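Local coordinates for tetratricopeptide repeat protein (Parabacteroides merdae ATCC 43184, PDB 4R7S), which is of unknown function but, as a tetratricopeptide repeat protein, probably presents a curved helical scaffold to which partner proteins or peptides can bind, at residues L213-G218 and K235-M240; E161-F166 and A184-M189; T45-I50 and L61-S66. All coordinates share one frame; numbering follows the deposited sequence.

Interaction 1 (L213-G218 and K235-M240); sequences LYVLRG and KKAESM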
loop_
_atom_site.group_PDB
_atom_site.type_symbol
_atom_site.label_atom_id
_atom_site.label_comp_id
_atom_site.label_asym_id
_atom_site.label_seq_id
_atom_site.Cartn_x
_atom_site.Cartn_y
_atom_site.Cartn_z
ATOM N N LEU A 213 14.620 -3.391 0.672
ATOM C CA LEU A 213 15.945 -3.015 1.115
ATOM C C LEU A 213 16.963 -4.091 0.740
ATOM O O LEU A 213 18.121 -3.745 0.469
ATOM C CB LEU A 213 15.988 -2.685 2.618
ATOM C CG LEU A 213 17.153 -1.771 3.015
ATOM C CD1 LEU A 213 16.974 -0.348 2.456
ATOM C CD2 LEU A 213 17.423 -1.812 4.513
ATOM N N TYR A 214 16.538 -5.373 0.659
ATOM C CA TYR A 214 17.454 -6.432 0.222
ATOM C C TYR A 214 17.732 -6.250 -1.270
ATOM O O TYR A 214 18.886 -6.348 -1.673
ATOM C CB TYR A 214 16.916 -7.836 0.532
ATOM C CG TYR A 214 17.238 -8.341 1.923
ATOM C CD1 TYR A 214 18.460 -8.950 2.199
ATOM C CD2 TYR A 214 16.309 -8.242 2.954
ATOM C CE1 TYR A 214 18.770 -9.409 3.482
ATOM C CE2 TYR A 214 16.600 -8.716 4.240
ATOM C CZ TYR A 214 17.825 -9.321 4.493
ATOM O OH TYR A 214 18.103 -9.845 5.740
ATOM N N VAL A 215 16.697 -5.885 -2.074
ATOM C CA VAL A 215 16.855 -5.599 -3.518
ATOM C C VAL A 215 17.816 -4.413 -3.672
ATOM O O VAL A 215 18.772 -4.508 -4.435
ATOM C CB VAL A 215 15.503 -5.347 -4.246
ATOM C CG1 VAL A 215 15.704 -4.712 -5.626
ATOM C CG2 VAL A 215 14.701 -6.628 -4.368
ATOM N N LEU A 216 17.582 -3.329 -2.893
ATOM C CA LEU A 216 18.393 -2.115 -2.870
ATOM C C LEU A 216 19.860 -2.434 -2.544
ATOM O O LEU A 216 20.746 -2.021 -3.305
ATOM C CB LEU A 216 17.830 -1.074 -1.881
ATOM C CG LEU A 216 18.398 0.353 -2.064
ATOM C CD1 LEU A 216 18.122 0.904 -3.480
ATOM C CD2 LEU A 216 17.887 1.297 -1.007
ATOM N N ARG A 217 20.117 -3.198 -1.460
ATOM C CA ARG A 217 21.485 -3.614 -1.145
ATOM C C ARG A 217 22.073 -4.526 -2.261
ATOM O O ARG A 217 23.266 -4.432 -2.572
ATOM C CB ARG A 217 21.556 -4.326 0.208
ATOM C CG ARG A 217 23.004 -4.401 0.708
ATOM C CD ARG A 217 23.087 -4.850 2.133
ATOM N NE ARG A 217 22.715 -6.254 2.261
ATOM C CZ ARG A 217 22.897 -6.963 3.362
ATOM N NH1 ARG A 217 23.426 -6.401 4.440
ATOM N NH2 ARG A 217 22.544 -8.242 3.400
ATOM N N GLY A 218 21.239 -5.370 -2.851
ATOM C CA GLY A 218 21.666 -6.267 -3.922
ATOM C C GLY A 218 22.094 -5.512 -5.166
ATOM O O GLY A 218 23.132 -5.816 -5.770
ATOM N N LYS A 235 18.015 -13.404 -3.684
ATOM C CA LYS A 235 17.351 -14.641 -3.242
ATOM C C LYS A 235 16.573 -14.410 -1.947
ATOM O O LYS A 235 15.403 -14.798 -1.851
ATOM C CB LYS A 235 18.359 -15.778 -3.059
ATOM C CG LYS A 235 18.573 -16.590 -4.326
ATOM C CD LYS A 235 19.999 -17.090 -4.426
ATOM C CE LYS A 235 20.217 -18.010 -5.612
ATOM N NZ LYS A 235 19.627 -19.366 -5.406
ATOM N N LYS A 236 17.197 -13.701 -0.988
ATOM C CA LYS A 236 16.579 -13.373 0.291
ATOM C C LYS A 236 15.284 -12.526 0.091
ATOM O O LYS A 236 14.256 -12.841 0.708
ATOM C CB LYS A 236 17.585 -12.672 1.218
ATOM C CG LYS A 236 17.015 -12.289 2.600
ATOM C CD LYS A 236 16.618 -13.468 3.476
ATOM C CE LYS A 236 15.772 -13.024 4.646
ATOM N NZ LYS A 236 15.378 -14.177 5.492
ATOM N N ALA A 237 15.331 -11.499 -0.790
ATOM C CA ALA A 237 14.167 -10.663 -1.120
ATOM C C ALA A 237 13.050 -11.508 -1.789
ATOM O O ALA A 237 11.871 -11.276 -1.518
ATOM C CB ALA A 237 14.580 -9.509 -2.031
ATOM N N GLU A 238 13.423 -12.498 -2.632
ATOM C CA GLU A 238 12.452 -13.389 -3.284
ATOM C C GLU A 238 11.709 -14.216 -2.209
ATOM O O GLU A 238 10.465 -14.257 -2.198
ATOM C CB GLU A 238 13.152 -14.298 -4.309
ATOM C CG GLU A 238 12.228 -15.274 -5.018
ATOM C CD GLU A 238 12.838 -16.058 -6.166
ATOM O OE1 GLU A 238 14.051 -16.382 -6.116
ATOM O OE2 GLU A 238 12.077 -16.378 -7.108
ATOM N N SER A 239 12.488 -14.802 -1.264
ATOM C CA SER A 239 11.972 -15.580 -0.140
ATOM C C SER A 239 11.038 -14.733 0.745
ATOM O O SER A 239 10.321 -15.291 1.579
ATOM C CB SER A 239 13.122 -16.139 0.692
ATOM O OG SER A 239 13.596 -15.205 1.649
HETATM N N MSE A 240 11.058 -13.389 0.561
HETATM C CA MSE A 240 10.257 -12.432 1.325
HETATM C C MSE A 240 9.048 -11.904 0.524
HETATM O O MSE A 240 8.304 -11.041 1.016
HETATM C CB MSE A 240 11.149 -11.282 1.805
HETATM C CG MSE A 240 12.063 -11.707 2.939
HETATM SE SE MSE A 240 13.326 -10.339 3.460
HETATM C CE MSE A 240 12.069 -9.173 4.459
#
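Tyr214 and Ala237 bring the two backbones nearest, their CA atoms being 5.5 Å apart where helix 211-223 passes helix 227-238 close to the latter's C-terminal end. The phenol ring of Tyr214 does most of the work. It stands against the last turn of the second helix, and the aliphatic part of Lys236 lies over one of its faces: CG of Lys236 is 3.5 Å from the Tyr214 ring centroid and 15° off the ring normal, a CH-pi contact. Lys236 reaches this place with CG anti to its own N; the chain then bends (chi2 65°), carrying CE past the phenol oxygen.

These are consecutive helices of an all-helical solenoid in the manner of tetratricopeptide repeats, where small residues allow neighbouring helices to approach closely. Ala237 acts as such a residue: its CB meets CG2 of Val215 at 3.7 Å and CB of Tyr214 at 3.9 Å. Val215 and Ala237 are both covered further by Ile247 of helix 244-252.

Beyond the end of the helix, Met240, present as selenomethionine, makes a Met-aromatic contact. Its SE lies 4.5 Å from the Tyr214 ring centroid and approaches obliquely, nearest to CD2 and CE2. Phe204 packs edge-to-face with the same ring. Close by, OG of Ser239 donates to O of Lys236 over 2.6 Å.

Interaction 2 (E161-F166 and A184-M189); sequences ESERIF and ADLYFM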
loop_
_atom_site.group_PDB
_atom_site.type_symbol
_atom_site.label_atom_id
_atom_site.label_comp_id
_atom_site.label_asym_id
_atom_site.label_seq_id
_atom_site.Cartn_x
_atom_site.Cartn_y
_atom_site.Cartn_z
ATOM N N GLU A 161 15.690 18.569 -2.732
ATOM C CA GLU A 161 14.473 18.870 -1.989
ATOM C C GLU A 161 14.053 17.597 -1.229
ATOM O O GLU A 161 13.808 17.637 -0.015
ATOM C CB GLU A 161 13.367 19.414 -2.924
ATOM C CG GLU A 161 12.117 19.967 -2.235
ATOM C CD GLU A 161 12.217 20.849 -0.994
ATOM O OE1 GLU A 161 13.343 21.218 -0.583
ATOM O OE2 GLU A 161 11.148 21.139 -0.406
ATOM N N SER A 162 14.098 16.461 -1.934
ATOM C CA SER A 162 13.782 15.175 -1.372
ATOM C C SER A 162 14.684 14.874 -0.163
ATOM O O SER A 162 14.203 14.417 0.884
ATOM C CB SER A 162 13.939 14.106 -2.446
ATOM O OG SER A 162 13.516 12.857 -1.933
ATOM N N GLU A 163 15.987 15.138 -0.311
ATOM C CA GLU A 163 16.971 14.883 0.739
ATOM C C GLU A 163 16.715 15.780 1.937
ATOM O O GLU A 163 16.813 15.313 3.069
ATOM C CB GLU A 163 18.397 15.075 0.197
ATOM C CG GLU A 163 19.456 14.744 1.237
ATOM C CD GLU A 163 20.883 15.127 0.918
ATOM O OE1 GLU A 163 21.117 16.084 0.146
ATOM O OE2 GLU A 163 21.779 14.475 1.486
ATOM N N ARG A 164 16.368 17.061 1.692
ATOM C CA ARG A 164 16.059 17.991 2.769
ATOM C C ARG A 164 14.892 17.459 3.626
ATOM O O ARG A 164 14.993 17.476 4.858
ATOM C CB ARG A 164 15.718 19.372 2.192
ATOM C CG ARG A 164 15.572 20.452 3.250
ATOM C CD ARG A 164 14.814 21.675 2.750
ATOM N NE ARG A 164 13.483 21.369 2.207
ATOM C CZ ARG A 164 12.389 21.146 2.928
ATOM N NH1 ARG A 164 12.447 21.149 4.258
ATOM N NH2 ARG A 164 11.229 20.906 2.329
ATOM N N ILE A 165 13.815 16.950 2.969
ATOM C CA ILE A 165 12.617 16.426 3.643
ATOM C C ILE A 165 12.976 15.185 4.471
ATOM O O ILE A 165 12.611 15.122 5.646
ATOM C CB ILE A 165 11.467 16.138 2.652
ATOM C CG1 ILE A 165 11.080 17.419 1.895
ATOM C CG2 ILE A 165 10.255 15.517 3.399
ATOM C CD1 ILE A 165 10.217 17.232 0.642
ATOM N N PHE A 166 13.692 14.216 3.866
ATOM C CA PHE A 166 14.108 13.008 4.575
ATOM C C PHE A 166 15.021 13.359 5.719
ATOM O O PHE A 166 14.920 12.729 6.757
ATOM C CB PHE A 166 14.817 12.005 3.646
ATOM C CG PHE A 166 13.897 11.133 2.844
ATOM C CD1 PHE A 166 13.114 10.163 3.465
ATOM C CD2 PHE A 166 13.831 11.251 1.467
ATOM C CE1 PHE A 166 12.256 9.344 2.716
ATOM C CE2 PHE A 166 12.988 10.424 0.718
ATOM C CZ PHE A 166 12.195 9.486 1.348
ATOM N N ALA A 184 17.742 5.978 1.768
ATOM C CA ALA A 184 18.720 5.130 1.062
ATOM C C ALA A 184 18.340 5.001 -0.424
ATOM O O ALA A 184 19.206 5.109 -1.284
ATOM C CB ALA A 184 18.820 3.745 1.700
ATOM N N ASP A 185 17.043 4.826 -0.717
ATOM C CA ASP A 185 16.545 4.689 -2.085
ATOM C C ASP A 185 16.803 5.966 -2.862
ATOM O O ASP A 185 17.143 5.899 -4.049
ATOM C CB ASP A 185 15.048 4.316 -2.116
ATOM C CG ASP A 185 14.584 3.873 -3.496
ATOM O OD1 ASP A 185 15.095 2.843 -3.990
ATOM O OD2 ASP A 185 13.751 4.590 -4.106
ATOM N N LEU A 186 16.657 7.118 -2.195
ATOM C CA LEU A 186 16.935 8.419 -2.799
ATOM C C LEU A 186 18.418 8.524 -3.133
ATOM O O LEU A 186 18.764 8.953 -4.235
ATOM C CB LEU A 186 16.529 9.577 -1.864
ATOM C CG LEU A 186 17.151 10.937 -2.194
ATOM C CD1 LEU A 186 16.532 11.543 -3.433
ATOM C CD2 LEU A 186 16.978 11.860 -1.065
ATOM N N TYR A 187 19.291 8.118 -2.186
ATOM C CA TYR A 187 20.732 8.172 -2.399
ATOM C C TYR A 187 21.155 7.261 -3.561
ATOM O O TYR A 187 21.972 7.674 -4.386
ATOM C CB TYR A 187 21.486 7.839 -1.121
ATOM C CG TYR A 187 21.435 8.939 -0.077
ATOM C CD1 TYR A 187 21.486 10.285 -0.448
ATOM C CD2 TYR A 187 21.441 8.637 1.282
ATOM C CE1 TYR A 187 21.489 11.303 0.512
ATOM C CE2 TYR A 187 21.453 9.646 2.252
ATOM C CZ TYR A 187 21.463 10.978 1.861
ATOM O OH TYR A 187 21.480 11.971 2.812
ATOM N N PHE A 188 20.532 6.085 -3.682
ATOM C CA PHE A 188 20.843 5.183 -4.785
ATOM C C PHE A 188 20.433 5.830 -6.098
ATOM O O PHE A 188 21.242 5.857 -7.023
ATOM C CB PHE A 188 20.175 3.827 -4.606
ATOM C CG PHE A 188 20.292 2.910 -5.801
ATOM C CD1 PHE A 188 21.457 2.197 -6.037
ATOM C CD2 PHE A 188 19.207 2.700 -6.648
ATOM C CE1 PHE A 188 21.550 1.310 -7.113
ATOM C CE2 PHE A 188 19.307 1.836 -7.737
ATOM C CZ PHE A 188 20.477 1.142 -7.961
HETATM N N MSE A 189 19.207 6.398 -6.170
HETATM C CA MSE A 189 18.752 7.065 -7.391
HETATM C C MSE A 189 19.606 8.286 -7.738
HETATM O O MSE A 189 19.551 8.764 -8.866
HETATM C CB MSE A 189 17.297 7.482 -7.282
HETATM C CG MSE A 189 16.352 6.319 -7.350
HETATM SE SE MSE A 189 14.502 6.926 -7.371
HETATM C CE MSE A 189 14.477 7.869 -9.197
#
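Leu186 is the residue most covered here, and it pushes its isobutyl group from helix 178-189 against the flank of helix 159-172. The two are successive, nearly antiparallel helices of the tetratricopeptide-type superhelix, with local axes 10.4 Å apart at 159°, so the backbones stay apart and side chains have to bridge the gap. With CG anti to N (chi1 162°), Leu186 spreads its two methyls along the neighbouring helix. CD1 packs on Ser162, 3.6 Å from OG, a hydroxyl that is hydrogen-bonded to O of Ala150 on helix 143-156. CD2 borders Ser162 as well but goes on to the backbone of Glu163, 3.5 Å from its N, and lies 3.7 Å from CB of the same residue; it also touches CD2 of Phe166 at 4.1 Å.

Glu163 and Tyr187 form the polar margin of this apolar patch. The Glu163 chain runs out extended and crosses the tyrosine at about a right angle, its carboxylate plane turned 89° from the ring. The carboxylate comes in at the ring edge, near its plane, and OE2 also lies 3.3 Å from CE1 of Tyr187. Cutting the side chain of Glu163 back to an alanine here would probably leave the Tyr187 hydroxyl without its carboxylate acceptor and that end of the ring freer to shift. The ring of Tyr187 is backed by Ala196 and Asp199 of helix 193-206, and Arg195 NE adds a weak hydrogen bond to its hydroxyl. Across the contact, that hydroxyl is the donor, and OH of Tyr187 meets the anti lone pair of Glu163 OE2 at 2.8 Å.

Interaction 3 (T45-I50 and L61-S66); sequences TNLGTI and LISYTS. With EDO (1,2-ethanediol), chain H.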
loop_
_atom_site.group_PDB
_atom_site.type_symbol
_atom_site.label_atom_id
_atom_site.label_comp_id
_atom_site.label_asym_id
_atom_site.label_seq_id
_atom_site.Cartn_x
_atom_site.Cartn_y
_atom_site.Cartn_z
ATOM N N THR A 45 -20.028 -5.663 2.219
ATOM C CA THR A 45 -18.792 -4.920 2.505
ATOM C C THR A 45 -17.864 -5.808 3.335
ATOM O O THR A 45 -16.715 -6.000 2.920
ATOM C CB THR A 45 -19.065 -3.548 3.158
ATOM O OG1 THR A 45 -20.079 -2.860 2.427
ATOM C CG2 THR A 45 -17.850 -2.671 3.169
ATOM N N ASN A 46 -18.378 -6.378 4.466
ATOM C CA ASN A 46 -17.672 -7.307 5.366
ATOM C C ASN A 46 -17.153 -8.513 4.590
ATOM O O ASN A 46 -15.978 -8.851 4.714
ATOM C CB ASN A 46 -18.592 -7.803 6.498
ATOM C CG ASN A 46 -19.123 -6.760 7.459
ATOM O OD1 ASN A 46 -18.454 -5.764 7.790
ATOM N ND2 ASN A 46 -20.328 -7.032 7.987
ATOM N N LEU A 47 -18.013 -9.118 3.754
ATOM C CA LEU A 47 -17.686 -10.267 2.900
ATOM C C LEU A 47 -16.500 -9.911 1.994
ATOM O O LEU A 47 -15.523 -10.655 1.965
ATOM C CB LEU A 47 -18.913 -10.726 2.082
ATOM C CG LEU A 47 -18.728 -11.912 1.129
ATOM C CD1 LEU A 47 -18.496 -13.223 1.875
ATOM C CD2 LEU A 47 -19.943 -12.078 0.225
ATOM N N GLY A 48 -16.564 -8.754 1.340
ATOM C CA GLY A 48 -15.487 -8.270 0.487
ATOM C C GLY A 48 -14.154 -8.243 1.209
ATOM O O GLY A 48 -13.169 -8.762 0.684
ATOM N N THR A 49 -14.127 -7.681 2.441
ATOM C CA THR A 49 -12.918 -7.584 3.256
ATOM C C THR A 49 -12.429 -8.971 3.702
ATOM O O THR A 49 -11.219 -9.229 3.627
ATOM C CB THR A 49 -13.129 -6.650 4.436
ATOM O OG1 THR A 49 -13.871 -5.520 3.995
ATOM C CG2 THR A 49 -11.828 -6.140 4.980
ATOM N N ILE A 50 -13.360 -9.856 4.140
ATOM C CA ILE A 50 -13.081 -11.241 4.553
ATOM C C ILE A 50 -12.465 -12.026 3.361
ATOM O O ILE A 50 -11.480 -12.750 3.543
ATOM C CB ILE A 50 -14.377 -11.905 5.084
ATOM C CG1 ILE A 50 -14.754 -11.330 6.459
ATOM C CG2 ILE A 50 -14.270 -13.432 5.122
ATOM C CD1 ILE A 50 -16.165 -11.541 6.839
ATOM N N LEU A 61 -13.652 -8.183 -5.149
ATOM C CA LEU A 61 -14.025 -7.078 -6.028
ATOM C C LEU A 61 -15.512 -7.154 -6.362
ATOM O O LEU A 61 -16.189 -6.124 -6.331
ATOM C CB LEU A 61 -13.153 -7.050 -7.309
ATOM C CG LEU A 61 -13.540 -6.067 -8.428
ATOM C CD1 LEU A 61 -13.635 -4.617 -7.928
ATOM C CD2 LEU A 61 -12.568 -6.167 -9.595
ATOM N N ILE A 62 -16.023 -8.359 -6.625
ATOM C CA ILE A 62 -17.440 -8.542 -6.955
ATOM C C ILE A 62 -18.322 -8.140 -5.737
ATOM O O ILE A 62 -19.325 -7.426 -5.920
ATOM C CB ILE A 62 -17.719 -9.977 -7.492
ATOM C CG1 ILE A 62 -17.091 -10.120 -8.919
ATOM C CG2 ILE A 62 -19.230 -10.301 -7.495
ATOM C CD1 ILE A 62 -17.127 -11.516 -9.592
ATOM N N SER A 63 -17.906 -8.538 -4.513
ATOM C CA SER A 63 -18.631 -8.217 -3.280
ATOM C C SER A 63 -18.693 -6.685 -3.059
ATOM O O SER A 63 -19.782 -6.148 -2.836
ATOM C CB SER A 63 -18.008 -8.925 -2.081
ATOM O OG SER A 63 -18.244 -10.323 -2.151
ATOM N N TYR A 64 -17.551 -5.991 -3.180
ATOM C CA TYR A 64 -17.477 -4.534 -3.053
ATOM C C TYR A 64 -18.300 -3.839 -4.148
ATOM O O TYR A 64 -18.993 -2.860 -3.850
ATOM C CB TYR A 64 -16.019 -4.033 -3.097
ATOM C CG TYR A 64 -15.177 -4.335 -1.870
ATOM C CD1 TYR A 64 -15.737 -4.331 -0.595
ATOM C CD2 TYR A 64 -13.801 -4.513 -1.975
ATOM C CE1 TYR A 64 -14.960 -4.571 0.536
ATOM C CE2 TYR A 64 -13.018 -4.778 -0.856
ATOM C CZ TYR A 64 -13.600 -4.802 0.396
ATOM O OH TYR A 64 -12.805 -5.015 1.486
ATOM N N THR A 65 -18.245 -4.348 -5.389
ATOM C CA THR A 65 -19.008 -3.798 -6.505
ATOM C C THR A 65 -20.521 -3.892 -6.201
ATOM O O THR A 65 -21.254 -2.921 -6.446
ATOM C CB THR A 65 -18.616 -4.486 -7.824
ATOM O OG1 THR A 65 -17.270 -4.104 -8.129
ATOM C CG2 THR A 65 -19.516 -4.090 -8.983
ATOM N N SER A 66 -20.955 -5.027 -5.615
ATOM C CA SER A 66 -22.343 -5.277 -5.243
ATOM C C SER A 66 -22.774 -4.356 -4.134
ATOM O O SER A 66 -23.844 -3.771 -4.231
ATOM C CB SER A 66 -22.530 -6.727 -4.811
ATOM O OG SER A 66 -22.222 -7.617 -5.872
HETATM C C1 EDO H . -12.699 -3.134 7.124
HETATM O O1 EDO H . -11.453 -2.704 6.563
HETATM C C2 EDO H . -13.875 -2.911 6.125
HETATM O O2 EDO H . -14.714 -4.064 6.080
#
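Tyr64 turns its CG away from the carbonyl carbon and beside its N (chi1 -72°), which swings the ring across to Gly48 and carries the hydroxyl on to Thr49. On Thr49 the first torsion (chi1 -41°) likewise sets OG1 beside N, within bonding distance of that hydroxyl. The two oxygens, Thr49 OG1 and Tyr64 OH, lie 2.8 Å apart in a hydrogen bond whose donor could be either, with OG1 at the edge of the ring and in its plane.

Under the ring, Gly48 offers bare backbone. Its CA sits over one face, 4.1 Å from the Tyr64 centroid, in a CH-pi contact displaced toward the rim. A CB on Gly48 would fall 2.5 Å from CE1 of Tyr64, a clash, so the absence of a side chain is what lets the ring lie so close. Carbonyl oxygen O of Thr45 adds an oblique contact, 3.3 Å from CE1 of Tyr64.

A small residue packed against an aromatic sixteen positions further on is a hallmark of the tetratricopeptide repeat, and helices 40-52 and 57-68, within the tetratricopeptide repeat region, pack antiparallel, their local axes only 7.8 Å apart at 162°. At the closest point of the backbones, CB of Ser63 touches CA of Gly48 at 3.7 Å. OG of Ser63 is hydrogen-bonded to Gln51 OE1 and also meets CD2 of Leu47, whose other neighbours include Glu24 and Leu27 of helix 20-33. Asn80 of helix 75-87 touches Tyr64. On Thr49, OG1 is also hydrogen-bonded to O2 of an ethanediol at 2.7 Å, a molecule probably left from crystallisation.

All three contacts join consecutive helices, and they follow one another in series along the chain: interaction 3, then interaction 2, then interaction 1. The last two are neighbours, with centres 20 Å apart, and they touch through Leu216, whose CD2 packs 3.8 Å from CB of Ala184 while CD1 lies on Asp185 and Phe188. Interaction 3 stands on the other side of the chain's centre, about 33 Å from interaction 1 and 38 Å from interaction 2 between centres, with no direct touch. It is also the contact that holds an ethanediol, and a bound di(hydroxyethyl)ether lies close to the side chain of Thr49; no natural ligand is identified there.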